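Local coordinates for rhamnose ABC transporter, periplasmic rhamnose-binding protein (Kribbella flavida, PDB 4KVF), which probably binds a carbohydrate, likely rhamnose, as the periplasmic binding component of an ABC transporter, at residues N108-C111 / P112-Q116. Numbering follows the deposited sequence.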
ATOM      1  N   ASN A 108     -16.470   3.207   9.618  1.00 27.60           N
ATOM      2  CA  ASN A 108     -17.810   3.755   9.853  1.00 30.75           C
ATOM      3  C   ASN A 108     -17.908   5.055  10.643  1.00 32.30           C
ATOM      4  O   ASN A 108     -18.851   5.822  10.438  1.00 30.67           O
ATOM      5  CB  ASN A 108     -18.738   2.693  10.437  1.00 35.20           C
ATOM      6  CG  ASN A 108     -19.078   1.613   9.427  1.00 34.64           C
ATOM      7  OD1 ASN A 108     -20.039   1.737   8.659  1.00 51.61           O
ATOM      8  ND2 ASN A 108     -18.282   0.555   9.411  1.00 37.92           N
ATOM      9  N   ALA A 109     -16.936   5.318  11.517  1.00 32.38           N
ATOM     10  CA  ALA A 109     -16.984   6.506  12.375  1.00 34.19           C
ATOM     11  C   ALA A 109     -16.975   7.802  11.561  1.00 27.36           C
ATOM     12  O   ALA A 109     -17.512   8.831  11.993  1.00 35.02           O
ATOM     13  CB  ALA A 109     -15.825   6.498  13.380  1.00 33.24           C
ATOM     14  N   VAL A 110     -16.362   7.738  10.388  1.00 27.71           N
ATOM     15  CA  VAL A 110     -16.232   8.891   9.513  1.00 25.10           C
ATOM     16  C   VAL A 110     -17.433   9.074   8.588  1.00 26.29           C
ATOM     17  O   VAL A 110     -17.546  10.099   7.903  1.00 26.51           O
ATOM     18  CB  VAL A 110     -14.947   8.779   8.663  1.00 26.95           C
ATOM     19  CG1 VAL A 110     -13.731   8.790   9.568  1.00 31.94           C
ATOM     20  CG2 VAL A 110     -14.976   7.494   7.836  1.00 25.96           C
ATOM     21  N   CYS A 111     -18.338   8.099   8.571  1.00 25.88           N
ATOM     22  CA  CYS A 111     -19.456   8.129   7.619  1.00 27.01           C
ATOM     23  C   CYS A 111     -20.369   9.356   7.704  1.00 26.92           C
ATOM     24  O   CYS A 111     -20.655   9.971   6.666  1.00 30.83           O
ATOM     25  CB  CYS A 111     -20.283   6.834   7.656  1.00 31.14           C
ATOM     26  SG  CYS A 111     -19.508   5.492   6.758  1.00 34.31           S
ATOM     27  N   PRO A 112     -20.855   9.699   8.915  1.00 26.61           N
ATOM     28  CA  PRO A 112     -21.769  10.844   8.996  1.00 30.75           C
ATOM     29  C   PRO A 112     -21.156  12.128   8.440  1.00 36.54           C
ATOM     30  O   PRO A 112     -21.799  12.811   7.639  1.00 33.66           O
ATOM     31  CB  PRO A 112     -22.030  10.977  10.499  1.00 39.62           C
ATOM     32  CG  PRO A 112     -21.914   9.570  11.002  1.00 39.81           C
ATOM     33  CD  PRO A 112     -20.765   8.995  10.212  1.00 31.61           C
ATOM     34  N   SER A 113     -19.929  12.440   8.840  1.00 30.59           N
ATOM     35  CA  SER A 113     -19.288  13.673   8.370  1.00 25.39           C
ATOM     36  C   SER A 113     -18.911  13.585   6.889  1.00 26.71           C
ATOM     37  O   SER A 113     -19.095  14.553   6.148  1.00 27.21           O
ATOM     38  CB  SER A 113     -18.071  14.029   9.235  1.00 34.63           C
ATOM     39  OG  SER A 113     -17.083  13.018   9.161  1.00 35.43           O
ATOM     40  N   LEU A 114     -18.389  12.437   6.447  1.00 25.09           N
ATOM     41  CA  LEU A 114     -18.092  12.283   5.021  1.00 26.78           C
ATOM     42  C   LEU A 114     -19.342  12.439   4.155  1.00 27.40           C
ATOM     43  O   LEU A 114     -19.289  13.058   3.092  1.00 26.90           O
ATOM     44  CB  LEU A 114     -17.382  10.956   4.709  1.00 26.87           C
ATOM     45  CG  LEU A 114     -15.937  10.859   5.222  1.00 24.12           C
ATOM     46  CD1 LEU A 114     -15.331   9.517   4.843  1.00 23.27           C
ATOM     47  CD2 LEU A 114     -15.076  12.004   4.677  1.00 26.88           C
ATOM     48  N   ASN A 115     -20.463  11.886   4.599  1.00 28.16           N
ATOM     49  CA  ASN A 115     -21.692  12.007   3.817  1.00 30.65           C
ATOM     50  C   ASN A 115     -22.269  13.415   3.889  1.00 29.73           C
ATOM     51  O   ASN A 115     -22.933  13.876   2.960  1.00 32.78           O
ATOM     52  CB  ASN A 115     -22.720  10.941   4.212  1.00 35.39           C
ATOM     53  CG  ASN A 115     -22.443   9.607   3.534  1.00 36.08           C
ATOM     54  OD1 ASN A 115     -21.910   9.571   2.416  1.00 39.44           O
ATOM     55  ND2 ASN A 115     -22.786   8.510   4.203  1.00 35.25           N
ATOM     56  N   GLN A 116     -21.994  14.105   4.992  1.00 30.05           N
ATOM     57  CA  GLN A 116     -22.341  15.517   5.082  1.00 31.07           C
ATOM     58  C   GLN A 116     -21.539  16.297   4.037  1.00 33.75           C
ATOM     59  O   GLN A 116     -22.068  17.197   3.378  1.00 33.97           O
ATOM     60  CB  GLN A 116     -22.041  16.049   6.479  1.00 36.60           C
ATOM     61  CG  GLN A 116     -22.420  17.499   6.683  1.00 49.68           C
ATOM     62  CD  GLN A 116     -23.802  17.662   7.283  1.00 62.77           C
ATOM     63  OE1 GLN A 116     -24.749  16.969   6.901  1.00 58.64           O
ATOM     64  NE2 GLN A 116     -23.923  18.580   8.237  1.00 68.97           N
TER
HETATM   65  O   HOH W   1     -18.503  11.318  11.054  1.00 28.70           O
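Leu114 N donates to Val110 O at 2.9 Å and Asn115 N donates to Cys111 O at 2.8 Å, i to i+4 bonds formed where a type I turn from Asn108 to Cys111 runs into helix 111-119. A water extends the pattern. It donates to Ala109 O and accepts from Ser113 N, so this i to i+4 pair meets through water. Val110 and Leu114, four residues apart, run alongside each other in the same direction. Leu114 CG stands anti to its own carbonyl carbon (chi1 -70°), and CD1 comes to 3.6 Å from Val110 CG2. Both side chains pack on Ile89 of helix 85-94. In this lobe of the periplasmic binding protein fold, helix 111-119 links strand 99-102 to strand 123-127 of the parallel sheet. An alanine in place of Leu114 would probably leave Val110 CG2 without its neighbour and open a gap against Ile89. Pro112 follows Cys111 in the first turn and has no N-H to donate. Cys111 SG forms a disulfide with Cys135. Asn115 CB is 3.4 Å from Cys111 O, the carbonyl that its own N-H also bonds. The Asn115 side chain touches Cys135, its OD1 bonded to Arg118 and its ND2 weakly to Thr134 O.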